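Local coordinates for protein prolyl-4 hydroxylase (Chlamydomonas reinhardtii, PDB 2V4A) that probably hydroxylates peptidyl proline residues at C4, as an iron(II)- and 2-oxoglutarate-dependent oxygenase of the cupin-like class, at residues E48-K53 and T76-A81; T99-E104 and R141-L146; E104-L109 and K222-A227; V152-E157 and T212-K217; G156-P161 and S205-C210. All blocks are in the same frame, centred on the assembly; numbering follows the deposited sequence.

Interaction 1 of 5, residues E48-K53 and T76-A81; sequences EKARPK and TGTWFA. With SO4 (sulfate ion), chain G.
Lys53 lies over Thr78 at its root and crosses Phe80 at about a right angle further out. Its CB, pointing at the strand, sits 3.4 Å from Thr78 OG1. CG leaves it opposite the carbonyl carbon (chi1 -49°), and the chain carries on to CD, 3.9 Å from Phe80 CE2. A bend at chi3 (139°) then brings NZ to 3.7 Å from Phe80 CE2, approaching the ring obliquely, while its charge is paired with Glu84. Behind this arm, Ala50 CB closes on Thr78 CG2 at 3.9 Å, and Ala50 CA stands at the edge of the Phe80 ring, near its plane. Lys49 adds only its root: CG lies 3.8 Å from Phe80 CE2, and the rest of the chain leads away. A water bridges the two segments, donating to Lys53 O and hydrogen-bonded to the Thr78 hydroxyl, OG1. Facing away from the strand, Arg51 grips Glu48 side-on, NE to OE1 and NH2 to OE2, and its NH1 holds O2 of a sulfate (2.9 Å), probably from the crystallisation liquor. Residues 49-53, in the C-terminal part of helix 40-50 and just beyond, rest on strand 76-80, an outermost strand of the seven-stranded sheet, with Val111 of the neighbouring strand 106-113 touching both Ala50 and Phe80.

Interaction 2 of 5, residues T99-E104 and R141-L146; sequences TMIPLE and RVVTML
Thr99 CG2 meets the selenium-labelled Met145 at its terminal methyl, CE, 3.6 Å away. That methyl comes back to the helix because the Met145 chain folds at both chi2 (85°) and chi3 (54°). The hydroxyl of Thr99 turns elsewhere: OG1 bonds to Val95 O in the helix and weakly accepts Ile101 N. Met100, with a positive phi of 69°, is the first residue to leave the helix 86-99, and Ile101 follows with its side chain directed at the sheet. The strand it meets carries a classic beta bulge: Val142 and Val143 both face Ile224 on strand 218-225, within the large sheet of a fold consistent with the double-stranded beta-helix of 2-oxoglutarate oxygenases. The bulge brings two successive valines to bear on one methyl, Ile101 CD1, which lies 3.9 Å from Val143 CG2 and 4.2 Å from Val142 CG1. Ile101 also packs on Ile224, and its carbonyl oxygen accepts a hydrogen bond from His106 NE2.

Interaction 3 of 5, residues E104-L109 and K222-A227; sequences ENHEGL and KWIHVA
Glu107 and His225 join side chains across an antiparallel pair of strands, 106-109 and 222-225 (166° between directions), in the large sheet of the jelly-roll-like core. His225 NE2 donates to the anti lone pair of Glu107 OE2 over a short 2.5 Å, ring and carboxylate nearly coplanar. Glu107 N bonds to Trp223 O (2.8 Å) and His225 N to Asn105 O (2.9 Å), while Asn105 ND2 reaches His225 O from above the carbonyl plane. On the other face, His106 and Ile224 form a non-hydrogen-bonded pair: Ile224 CG1 sits over the centre of the imidazole, 3.7 Å from its centroid, a CH-pi contact. Lys222, doubly bent beyond CG, brings NZ to Glu107 O at 2.7 Å; Glu92 pairs with it in a salt bridge. Further out, Arg141 forms a salt bridge to Glu107 OE2, and Gly139 O accepts His225 ND1, a pattern consistent with a positively charged imidazole. Cut back to an alanine, Glu107 would lose the carboxylate, which would probably leave Arg141 and His225 NE2 without their shared partner. A water between the strands donates to Gly108 O and accepts from Trp223 N at 2.9 Å.

Interaction 4 of 5, residues V152-E157 and T212-K217; sequences VEEGGE and TLKGDK
Glu154 O takes two backbone donors from one face of its carbonyl plane: Leu213 N and Lys214 N, each 3.0 Å from it and tilted by about 30°. Leu213 and Lys214 thus both pair with Glu154, a classic beta bulge. The neighbouring carbonyl, Lys214 O, is met differently, Glu154 N lying in its plane and on a lone pair. The extended Glu153 and Lys214 run side by side, the carboxylate beside Lys214 CE, with a long salt bridge of 3.5 Å from OE2 to NZ. Gly155 and Gly156 both have positive phi; a CB on Gly155 would collide with Leu213 N. Inside the turn, Val152 parts its methyls, CG1 at 3.6 Å from Thr212 CG2 and CG2 at 3.7 Å from Lys217 CB. Lys217, stretched out from a CG anti to its N (chi1 -175°), sends NZ to Gly156 O (2.6 Å) and onward to Ser209 OG. The contact thereby joins the start of strand 154-160 to the loop between strands 208-212 and 218-225, where the chain leaves the three-stranded sheet for the larger one.

Interaction 5 of 5, residues G156-P161 and S205-C210; sequences GETVLP and SLHGSC
Cys210 N donates to Glu157 O over 2.7 Å, nearly along the C=O axis, within an antiparallel ladder. Its next rung is the hydrogen-bonded pair Val159 and Gly208, with Val159 N to Gly208 O at 3.0 Å and Gly208 N to Val159 O at 3.1 Å. Between the rungs Thr158 CA approaches Gly208 O, and beyond them Gly156 CA lies 3.2 Å from Cys210 O, both CA-H...O contacts. On the face that carries Val159, its CG1 lies 3.6 Å from Cys210 SG; it gets there by sitting between its own backbone N and carbonyl carbon (chi1 58°). The same sulfur is bonded to Cys175 in a disulfide that ties the strand to a loop. Thr158 and Ser209 lie on the other face, where Thr158 CG2 obliquely approaches the His207 imidazole and Thr158 OG1 bonds to Tyr148 OH. Leu160 bends round the Leu206 carbonyl, CB 3.6 Å from Leu206 O and CG 3.9 Å from His207 CB. A glycine in place of Leu160 would probably open a gap between the Leu206 carbonyl and His207 CB, leaving His207 less firmly packed. The Pro161 and Leu206 side chains cross at about a right angle, Pro161 CG 4.1 Å from Leu206 CD2. His207 also meets Phe192 edge-to-face. Strands 154-160 and 208-212 pair here in the small sheet that faces a larger one, as in the double-stranded beta-helix of 2-oxoglutarate oxygenases.

In the fold
Interactions 2 and 3 are the buried ones, their centres about 5 Å apart in the large sheet; interaction 2 is wholly apolar between its segments, whereas interaction 3 mixes a backbone ladder with polar and charged side-chain bonds. Interaction 1 sits on an outer strand of that sheet and is partly buried; Phe80 N probably bonds to Leu109 O, carrying it to interaction 3. Interactions 4 and 5 belong to the small sheet, sharing Gly156 and Glu157 on strand 154-160: the first is a bulged turn with exposed charged side chains, the second a regular pairing backed by a disulfide. Leu146, packing on His207 and Thr158, links interaction 2 to interaction 5 across the two sheets.

Interaction 1 of 5, residues E48-K53 and T76-A81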
# COMPACT_ATOMS: atom_id res chain seq x y z
N GLU A 48 -10.50 -12.19 5.36
CA GLU A 48 -11.74 -12.85 5.73
C GLU A 48 -12.85 -11.86 6.05
O GLU A 48 -14.00 -12.11 5.74
CB GLU A 48 -11.57 -13.85 6.90
CG GLU A 48 -10.71 -15.10 6.56
CD GLU A 48 -11.16 -15.82 5.29
OE1 GLU A 48 -12.39 -15.93 5.05
OE2 GLU A 48 -10.27 -16.27 4.54
N LYS A 49 -12.50 -10.74 6.67
CA LYS A 49 -13.47 -9.65 6.95
C LYS A 49 -13.98 -9.01 5.63
O LYS A 49 -15.17 -8.69 5.48
CB LYS A 49 -12.80 -8.57 7.81
CG LYS A 49 -13.77 -7.50 8.32
CD LYS A 49 -14.79 -8.04 9.33
CE LYS A 49 -15.82 -6.93 9.65
NZ LYS A 49 -16.89 -7.40 10.57
N ALA A 50 -13.08 -8.85 4.67
CA ALA A 50 -13.45 -8.23 3.40
C ALA A 50 -14.24 -9.21 2.50
O ALA A 50 -15.08 -8.77 1.71
CB ALA A 50 -12.18 -7.78 2.68
N ARG A 51 -13.90 -10.50 2.57
CA ARG A 51 -14.39 -11.52 1.63
C ARG A 51 -15.89 -11.42 1.26
O ARG A 51 -16.24 -11.37 0.07
CB ARG A 51 -14.06 -12.93 2.13
CG ARG A 51 -14.45 -14.08 1.17
CD ARG A 51 -14.15 -15.47 1.74
NE ARG A 51 -12.74 -15.71 2.11
CZ ARG A 51 -11.77 -15.99 1.26
NH1 ARG A 51 -11.98 -16.03 -0.05
NH2 ARG A 51 -10.55 -16.23 1.71
N PRO A 52 -16.78 -11.40 2.27
CA PRO A 52 -18.22 -11.38 1.93
C PRO A 52 -18.74 -10.03 1.37
O PRO A 52 -19.84 -9.98 0.81
CB PRO A 52 -18.92 -11.73 3.25
CG PRO A 52 -17.95 -11.32 4.34
CD PRO A 52 -16.55 -11.41 3.73
N LYS A 53 -17.94 -8.97 1.52
CA LYS A 53 -18.25 -7.62 0.99
C LYS A 53 -17.76 -7.42 -0.48
O LYS A 53 -18.13 -6.46 -1.12
CB LYS A 53 -17.59 -6.53 1.88
CG LYS A 53 -17.82 -6.71 3.43
CD LYS A 53 -17.18 -5.57 4.37
CE LYS A 53 -18.21 -5.21 5.51
NZ LYS A 53 -17.79 -4.36 6.72
N THR A 76 -11.94 -7.77 -7.74
CA THR A 76 -13.06 -7.41 -6.88
C THR A 76 -12.49 -6.50 -5.79
O THR A 76 -11.26 -6.45 -5.59
CB THR A 76 -13.77 -8.67 -6.31
OG1 THR A 76 -12.82 -9.46 -5.61
CG2 THR A 76 -14.37 -9.53 -7.43
N GLY A 77 -13.37 -5.77 -5.10
CA GLY A 77 -12.95 -4.85 -4.06
C GLY A 77 -14.01 -4.49 -3.03
O GLY A 77 -15.21 -4.83 -3.18
N THR A 78 -13.58 -3.82 -1.97
CA THR A 78 -14.50 -3.21 -1.02
C THR A 78 -13.75 -2.09 -0.28
O THR A 78 -12.54 -1.91 -0.50
CB THR A 78 -15.08 -4.26 -0.02
OG1 THR A 78 -16.21 -3.71 0.64
CG2 THR A 78 -14.02 -4.75 1.02
N TRP A 79 -14.48 -1.33 0.53
CA TRP A 79 -13.94 -0.15 1.22
C TRP A 79 -14.36 -0.21 2.69
O TRP A 79 -15.53 -0.55 2.98
CB TRP A 79 -14.52 1.11 0.57
CG TRP A 79 -14.20 2.41 1.25
CD1 TRP A 79 -15.00 3.13 2.12
CD2 TRP A 79 -13.00 3.18 1.09
NE1 TRP A 79 -14.35 4.28 2.51
CE2 TRP A 79 -13.13 4.34 1.89
CE3 TRP A 79 -11.82 3.01 0.33
CZ2 TRP A 79 -12.13 5.31 1.96
CZ3 TRP A 79 -10.82 3.97 0.43
CH2 TRP A 79 -10.97 5.09 1.23
N PHE A 80 -13.44 0.10 3.60
CA PHE A 80 -13.78 0.18 5.02
C PHE A 80 -13.61 1.64 5.36
O PHE A 80 -12.59 2.27 4.97
CB PHE A 80 -12.84 -0.67 5.90
CG PHE A 80 -13.00 -2.16 5.73
CD1 PHE A 80 -12.24 -2.87 4.80
CD2 PHE A 80 -13.90 -2.87 6.53
CE1 PHE A 80 -12.38 -4.29 4.66
CE2 PHE A 80 -14.06 -4.26 6.40
CZ PHE A 80 -13.30 -4.97 5.46
N ALA A 81 -14.62 2.23 6.02
CA ALA A 81 -14.46 3.60 6.51
C ALA A 81 -13.34 3.66 7.56
O ALA A 81 -13.14 2.72 8.32
CB ALA A 81 -15.82 4.18 7.08
S SO4 G . -11.50 -16.95 -3.80
O1 SO4 G . -10.37 -16.68 -4.71
O2 SO4 G . -10.94 -17.18 -2.47
O3 SO4 G . -12.48 -15.84 -3.75
O4 SO4 G . -12.20 -18.18 -4.17
O HOH W 1 -18.20 -3.60 -0.83

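Interaction 2 of 5, residues T99-E104 and R141-L146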
# COMPACT_ATOMS: atom_id res chain seq x y z
N THR A 99 4.15 7.06 9.16
CA THR A 99 4.17 8.20 8.22
C THR A 99 4.36 9.58 8.89
O THR A 99 4.73 10.58 8.22
CB THR A 99 2.90 8.25 7.34
OG1 THR A 99 1.77 8.53 8.18
CG2 THR A 99 2.72 6.91 6.47
N MSE A 100 4.10 9.63 10.20
CA MSE A 100 4.13 10.83 11.04
C MSE A 100 3.01 11.79 10.68
O MSE A 100 3.06 12.94 11.05
CB MSE A 100 5.51 11.55 11.00
CG MSE A 100 6.65 10.59 11.30
SE MSE A 100 8.40 11.42 11.50
CE MSE A 100 8.37 11.54 13.46
N ILE A 101 1.99 11.30 9.98
CA ILE A 101 0.83 12.13 9.62
C ILE A 101 -0.37 11.69 10.46
O ILE A 101 -0.68 10.49 10.48
CB ILE A 101 0.50 12.07 8.09
CG1 ILE A 101 1.77 12.38 7.27
CG2 ILE A 101 -0.74 13.00 7.77
CD1 ILE A 101 1.76 12.04 5.72
N PRO A 102 -1.05 12.64 11.15
CA PRO A 102 -2.10 12.33 12.11
C PRO A 102 -3.34 11.74 11.39
O PRO A 102 -3.58 12.06 10.22
CB PRO A 102 -2.43 13.70 12.72
CG PRO A 102 -2.19 14.64 11.63
CD PRO A 102 -0.88 14.10 11.00
N LEU A 103 -4.11 10.95 12.12
CA LEU A 103 -5.21 10.15 11.56
C LEU A 103 -6.29 11.00 10.90
O LEU A 103 -6.98 10.52 10.01
CB LEU A 103 -5.87 9.29 12.68
CG LEU A 103 -5.11 7.99 13.04
CD1 LEU A 103 -5.62 7.48 14.39
CD2 LEU A 103 -5.31 6.92 11.92
N GLU A 104 -6.46 12.24 11.36
CA GLU A 104 -7.43 13.16 10.74
C GLU A 104 -7.24 13.32 9.21
O GLU A 104 -8.21 13.54 8.48
CB GLU A 104 -7.50 14.52 11.46
CG GLU A 104 -6.15 15.22 11.77
CD GLU A 104 -5.53 14.85 13.14
OE1 GLU A 104 -5.67 13.68 13.59
OE2 GLU A 104 -4.88 15.74 13.77
N ARG A 141 -3.95 14.25 -1.97
CA ARG A 141 -3.24 13.03 -1.51
C ARG A 141 -1.71 13.21 -1.57
O ARG A 141 -1.20 13.82 -2.51
CB ARG A 141 -3.63 11.84 -2.35
CG ARG A 141 -4.99 11.28 -2.03
CD ARG A 141 -5.39 10.29 -3.12
NE ARG A 141 -6.54 9.49 -2.75
CZ ARG A 141 -7.08 8.56 -3.53
NH1 ARG A 141 -6.56 8.32 -4.74
NH2 ARG A 141 -8.15 7.86 -3.12
N VAL A 142 -1.00 12.75 -0.53
CA VAL A 142 0.43 12.98 -0.39
C VAL A 142 1.17 11.65 -0.23
O VAL A 142 2.29 11.51 -0.71
CB VAL A 142 0.78 13.97 0.75
CG1 VAL A 142 0.30 13.49 2.09
CG2 VAL A 142 2.28 14.28 0.81
N VAL A 143 0.54 10.67 0.43
CA VAL A 143 1.25 9.39 0.63
C VAL A 143 0.28 8.26 0.38
O VAL A 143 -0.87 8.31 0.85
CB VAL A 143 1.75 9.23 2.10
CG1 VAL A 143 2.31 7.81 2.35
CG2 VAL A 143 2.82 10.28 2.42
N THR A 144 0.77 7.25 -0.30
CA THR A 144 0.11 5.99 -0.48
C THR A 144 0.82 4.91 0.29
O THR A 144 2.04 4.80 0.23
CB THR A 144 0.09 5.58 -1.98
OG1 THR A 144 -0.41 6.66 -2.76
CG2 THR A 144 -0.81 4.33 -2.20
N MSE A 145 0.03 4.07 0.97
CA MSE A 145 0.53 2.87 1.64
C MSE A 145 -0.17 1.69 1.04
O MSE A 145 -1.40 1.59 1.12
CB MSE A 145 0.21 2.93 3.13
CG MSE A 145 0.71 1.72 3.94
SE MSE A 145 2.51 1.79 4.54
CE MSE A 145 2.58 3.50 5.48
N LEU A 146 0.59 0.75 0.50
CA LEU A 146 0.00 -0.40 -0.14
C LEU A 146 0.48 -1.62 0.64
O LEU A 146 1.68 -1.83 0.77
CB LEU A 146 0.52 -0.43 -1.57
CG LEU A 146 -0.29 -1.00 -2.69
CD1 LEU A 146 0.33 -0.44 -3.97
CD2 LEU A 146 -0.10 -2.55 -2.56

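Interaction 3 of 5, residues E104-L109 and K222-A227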
# COMPACT_ATOMS: atom_id res chain seq x y z
N GLU A 104 -6.46 12.24 11.36
CA GLU A 104 -7.43 13.16 10.74
C GLU A 104 -7.24 13.32 9.21
O GLU A 104 -8.21 13.54 8.48
CB GLU A 104 -7.50 14.52 11.46
CG GLU A 104 -6.15 15.22 11.77
CD GLU A 104 -5.53 14.85 13.14
OE1 GLU A 104 -5.67 13.68 13.59
OE2 GLU A 104 -4.88 15.74 13.77
N ASN A 105 -6.00 13.15 8.74
CA ASN A 105 -5.67 13.31 7.34
C ASN A 105 -5.89 12.03 6.50
O ASN A 105 -5.71 12.07 5.29
CB ASN A 105 -4.20 13.76 7.15
CG ASN A 105 -3.85 15.11 7.82
OD1 ASN A 105 -4.47 15.54 8.82
ND2 ASN A 105 -2.84 15.79 7.25
N HIS A 106 -6.26 10.91 7.12
CA HIS A 106 -6.23 9.63 6.39
C HIS A 106 -7.58 9.30 5.79
O HIS A 106 -8.59 9.54 6.45
CB HIS A 106 -5.84 8.50 7.33
CG HIS A 106 -4.43 8.62 7.85
ND1 HIS A 106 -3.62 7.52 8.01
CD2 HIS A 106 -3.71 9.69 8.26
CE1 HIS A 106 -2.45 7.91 8.50
NE2 HIS A 106 -2.48 9.23 8.65
N GLU A 107 -7.60 8.71 4.60
CA GLU A 107 -8.81 8.01 4.11
C GLU A 107 -9.06 6.68 4.88
O GLU A 107 -8.31 6.35 5.82
CB GLU A 107 -8.67 7.75 2.61
CG GLU A 107 -8.40 9.03 1.85
CD GLU A 107 -8.53 8.89 0.33
OE1 GLU A 107 -8.91 7.79 -0.15
OE2 GLU A 107 -8.24 9.88 -0.37
N GLY A 108 -10.12 5.94 4.51
CA GLY A 108 -10.35 4.59 5.01
C GLY A 108 -9.45 3.61 4.24
O GLY A 108 -8.41 3.99 3.71
N LEU A 109 -9.88 2.37 4.11
CA LEU A 109 -9.02 1.31 3.56
C LEU A 109 -9.72 0.61 2.41
O LEU A 109 -10.84 0.15 2.58
CB LEU A 109 -8.69 0.28 4.67
CG LEU A 109 -7.60 -0.76 4.30
CD1 LEU A 109 -6.22 -0.13 4.34
CD2 LEU A 109 -7.59 -1.94 5.25
N LYS A 222 -4.11 2.36 1.59
CA LYS A 222 -4.39 3.52 2.42
C LYS A 222 -3.86 4.78 1.77
O LYS A 222 -2.65 4.89 1.55
CB LYS A 222 -3.67 3.35 3.77
CG LYS A 222 -3.73 4.60 4.71
CD LYS A 222 -5.13 4.99 5.17
CE LYS A 222 -5.71 3.87 6.05
NZ LYS A 222 -6.81 4.39 6.86
N TRP A 223 -4.73 5.75 1.52
CA TRP A 223 -4.28 7.06 1.05
C TRP A 223 -4.42 8.09 2.17
O TRP A 223 -5.38 8.04 2.97
CB TRP A 223 -5.12 7.52 -0.13
CG TRP A 223 -4.76 6.82 -1.38
CD1 TRP A 223 -3.66 7.04 -2.13
CD2 TRP A 223 -5.48 5.78 -2.01
NE1 TRP A 223 -3.66 6.22 -3.23
CE2 TRP A 223 -4.77 5.43 -3.18
CE3 TRP A 223 -6.70 5.13 -1.72
CZ2 TRP A 223 -5.22 4.45 -4.06
CZ3 TRP A 223 -7.14 4.14 -2.59
CH2 TRP A 223 -6.40 3.81 -3.75
N ILE A 224 -3.46 9.01 2.20
CA ILE A 224 -3.35 9.99 3.26
C ILE A 224 -3.15 11.36 2.62
O ILE A 224 -2.39 11.47 1.64
CB ILE A 224 -2.10 9.67 4.12
CG1 ILE A 224 -2.23 8.27 4.73
CG2 ILE A 224 -1.87 10.79 5.21
CD1 ILE A 224 -0.89 7.81 5.27
N HIS A 225 -3.81 12.39 3.17
CA HIS A 225 -3.82 13.71 2.58
C HIS A 225 -2.91 14.70 3.30
O HIS A 225 -2.51 14.45 4.42
CB HIS A 225 -5.26 14.28 2.58
CG HIS A 225 -6.19 13.54 1.68
ND1 HIS A 225 -6.72 14.07 0.52
CD2 HIS A 225 -6.67 12.27 1.75
CE1 HIS A 225 -7.49 13.18 -0.07
NE2 HIS A 225 -7.49 12.08 0.66
N VAL A 226 -2.67 15.85 2.67
CA VAL A 226 -1.81 16.91 3.26
C VAL A 226 -2.48 17.61 4.45
O VAL A 226 -1.81 18.18 5.31
CB VAL A 226 -1.40 17.97 2.21
CG1 VAL A 226 -0.62 17.34 1.07
CG2 VAL A 226 -2.66 18.72 1.66
N ALA A 227 -3.82 17.56 4.50
CA ALA A 227 -4.60 18.22 5.55
C ALA A 227 -5.73 17.34 6.08
O ALA A 227 -6.09 16.35 5.45
CB ALA A 227 -5.16 19.58 5.04
O HOH W 2 -4.50 5.04 8.62
O HOH W 3 -7.46 4.67 1.50

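Interaction 4 of 5, residues V152-E157 and T212-K217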
# COMPACT_ATOMS: atom_id res chain seq x y z
N VAL A 152 2.66 -13.67 -3.42
CA VAL A 152 2.43 -14.10 -4.79
C VAL A 152 3.76 -14.66 -5.36
O VAL A 152 4.73 -13.92 -5.50
CB VAL A 152 1.88 -12.92 -5.65
CG1 VAL A 152 1.64 -13.34 -7.08
CG2 VAL A 152 0.58 -12.37 -5.05
N GLU A 153 3.78 -15.95 -5.69
CA GLU A 153 5.01 -16.71 -6.11
C GLU A 153 5.65 -16.18 -7.42
O GLU A 153 6.88 -16.06 -7.53
CB GLU A 153 4.70 -18.23 -6.16
CG GLU A 153 5.91 -19.16 -6.59
CD GLU A 153 5.64 -20.67 -6.49
OE1 GLU A 153 4.61 -21.09 -5.92
OE2 GLU A 153 6.48 -21.46 -6.97
N GLU A 154 4.81 -15.86 -8.40
CA GLU A 154 5.32 -15.39 -9.70
C GLU A 154 4.36 -14.34 -10.25
O GLU A 154 3.14 -14.55 -10.25
CB GLU A 154 5.46 -16.58 -10.68
CG GLU A 154 6.22 -16.25 -12.00
CD GLU A 154 6.15 -17.37 -13.05
OE1 GLU A 154 5.61 -18.45 -12.75
OE2 GLU A 154 6.65 -17.14 -14.18
N GLY A 155 4.90 -13.22 -10.74
CA GLY A 155 4.10 -12.10 -11.22
C GLY A 155 3.39 -11.33 -10.11
O GLY A 155 3.81 -11.37 -8.94
N GLY A 156 2.35 -10.59 -10.48
CA GLY A 156 1.56 -9.82 -9.51
C GLY A 156 2.24 -8.62 -8.85
O GLY A 156 1.67 -8.03 -7.92
N GLU A 157 3.43 -8.26 -9.32
CA GLU A 157 4.17 -7.12 -8.75
C GLU A 157 3.40 -5.80 -8.87
O GLU A 157 2.64 -5.63 -9.84
CB GLU A 157 5.55 -6.95 -9.41
CG GLU A 157 6.50 -8.18 -9.29
CD GLU A 157 6.48 -9.08 -10.53
OE1 GLU A 157 5.45 -9.12 -11.25
OE2 GLU A 157 7.47 -9.80 -10.79
N THR A 212 -0.89 -11.55 -12.16
CA THR A 212 -0.43 -12.71 -11.42
C THR A 212 -0.28 -13.95 -12.32
O THR A 212 -1.24 -14.35 -13.02
CB THR A 212 -1.43 -13.04 -10.28
OG1 THR A 212 -1.64 -11.89 -9.45
CG2 THR A 212 -0.93 -14.19 -9.45
N LEU A 213 0.89 -14.59 -12.28
CA LEU A 213 1.14 -15.82 -13.06
C LEU A 213 1.07 -17.09 -12.20
O LEU A 213 0.67 -18.15 -12.67
CB LEU A 213 2.50 -15.73 -13.76
CG LEU A 213 2.70 -14.46 -14.59
CD1 LEU A 213 4.15 -14.04 -14.63
CD2 LEU A 213 2.13 -14.65 -16.00
N LYS A 214 1.48 -16.96 -10.94
CA LYS A 214 1.44 -18.07 -10.00
C LYS A 214 1.10 -17.54 -8.60
O LYS A 214 1.92 -16.87 -7.98
CB LYS A 214 2.78 -18.79 -9.99
CG LYS A 214 2.79 -20.11 -9.27
CD LYS A 214 3.91 -20.97 -9.82
CE LYS A 214 3.91 -22.33 -9.16
NZ LYS A 214 5.02 -23.16 -9.68
N GLY A 215 -0.11 -17.83 -8.12
CA GLY A 215 -0.56 -17.27 -6.84
C GLY A 215 -1.86 -16.47 -6.89
O GLY A 215 -2.59 -16.46 -7.88
N ASP A 216 -2.16 -15.80 -5.79
CA ASP A 216 -3.47 -15.20 -5.58
C ASP A 216 -3.20 -13.89 -4.83
O ASP A 216 -2.69 -13.91 -3.71
CB ASP A 216 -4.36 -16.14 -4.75
CG ASP A 216 -5.76 -15.57 -4.49
OD1 ASP A 216 -6.39 -15.13 -5.45
OD2 ASP A 216 -6.23 -15.59 -3.33
N LYS A 217 -3.49 -12.77 -5.48
CA LYS A 217 -3.11 -11.46 -4.94
C LYS A 217 -4.24 -10.68 -4.25
O LYS A 217 -5.23 -10.32 -4.89
CB LYS A 217 -2.47 -10.60 -6.02
CG LYS A 217 -1.94 -9.25 -5.51
CD LYS A 217 -1.23 -8.52 -6.62
CE LYS A 217 -1.03 -7.04 -6.18
NZ LYS A 217 -0.15 -6.35 -7.20

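Interaction 5 of 5, residues G156-P161 and S205-C210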
# COMPACT_ATOMS: atom_id res chain seq x y z
N GLY A 156 2.35 -10.59 -10.48
CA GLY A 156 1.56 -9.82 -9.51
C GLY A 156 2.24 -8.62 -8.85
O GLY A 156 1.67 -8.03 -7.92
N GLU A 157 3.43 -8.26 -9.32
CA GLU A 157 4.17 -7.12 -8.75
C GLU A 157 3.40 -5.80 -8.87
O GLU A 157 2.64 -5.63 -9.84
CB GLU A 157 5.55 -6.95 -9.41
CG GLU A 157 6.50 -8.18 -9.29
CD GLU A 157 6.48 -9.08 -10.53
OE1 GLU A 157 5.45 -9.12 -11.25
OE2 GLU A 157 7.47 -9.80 -10.79
N THR A 158 3.56 -4.92 -7.89
CA THR A 158 3.24 -3.52 -8.08
C THR A 158 4.36 -2.99 -8.98
O THR A 158 5.54 -3.27 -8.73
CB THR A 158 3.29 -2.71 -6.73
OG1 THR A 158 2.46 -3.37 -5.75
CG2 THR A 158 2.79 -1.28 -6.96
N VAL A 159 4.00 -2.23 -10.00
CA VAL A 159 5.01 -1.66 -10.91
C VAL A 159 4.79 -0.15 -10.94
O VAL A 159 3.63 0.31 -10.91
CB VAL A 159 4.91 -2.28 -12.37
CG1 VAL A 159 3.52 -2.09 -12.99
CG2 VAL A 159 5.98 -1.72 -13.30
N LEU A 160 5.90 0.60 -10.96
CA LEU A 160 5.87 2.07 -11.10
C LEU A 160 6.65 2.43 -12.38
O LEU A 160 7.90 2.58 -12.36
CB LEU A 160 6.40 2.77 -9.81
CG LEU A 160 5.58 2.51 -8.53
CD1 LEU A 160 6.30 1.49 -7.64
CD2 LEU A 160 5.27 3.79 -7.76
N PRO A 161 5.92 2.53 -13.52
CA PRO A 161 6.61 2.58 -14.83
C PRO A 161 7.33 3.89 -15.11
O PRO A 161 8.14 3.94 -16.04
CB PRO A 161 5.48 2.35 -15.86
CG PRO A 161 4.21 2.66 -15.15
CD PRO A 161 4.45 2.59 -13.65
N SER A 205 5.08 8.72 -9.28
CA SER A 205 4.27 7.90 -8.35
C SER A 205 3.11 7.13 -9.00
O SER A 205 2.36 6.43 -8.31
CB SER A 205 3.71 8.75 -7.20
OG SER A 205 2.85 9.76 -7.65
N LEU A 206 2.95 7.25 -10.31
CA LEU A 206 1.95 6.42 -11.02
C LEU A 206 2.22 4.90 -10.76
O LEU A 206 3.36 4.45 -10.89
CB LEU A 206 1.99 6.75 -12.52
CG LEU A 206 1.19 5.84 -13.44
CD1 LEU A 206 -0.26 6.31 -13.38
CD2 LEU A 206 1.75 5.90 -14.90
N HIS A 207 1.20 4.13 -10.37
CA HIS A 207 1.40 2.68 -10.17
C HIS A 207 0.26 1.81 -10.69
O HIS A 207 -0.86 2.29 -10.86
CB HIS A 207 1.68 2.33 -8.71
CG HIS A 207 0.48 2.39 -7.82
ND1 HIS A 207 -0.05 3.58 -7.37
CD2 HIS A 207 -0.26 1.41 -7.26
CE1 HIS A 207 -1.08 3.33 -6.59
NE2 HIS A 207 -1.24 2.02 -6.51
N GLY A 208 0.56 0.52 -10.89
CA GLY A 208 -0.42 -0.46 -11.39
C GLY A 208 -0.06 -1.85 -10.93
O GLY A 208 1.01 -2.06 -10.36
N SER A 209 -0.95 -2.82 -11.16
CA SER A 209 -0.68 -4.19 -10.73
C SER A 209 -0.32 -5.05 -11.92
O SER A 209 -1.08 -5.12 -12.88
CB SER A 209 -1.92 -4.77 -10.03
OG SER A 209 -1.64 -6.01 -9.40
N CYS A 210 0.84 -5.71 -11.88
CA CYS A 210 1.16 -6.72 -12.94
C CYS A 210 0.27 -7.96 -12.83
O CYS A 210 -0.12 -8.32 -11.72
CB CYS A 210 2.66 -7.08 -12.89
SG CYS A 210 3.66 -5.66 -13.44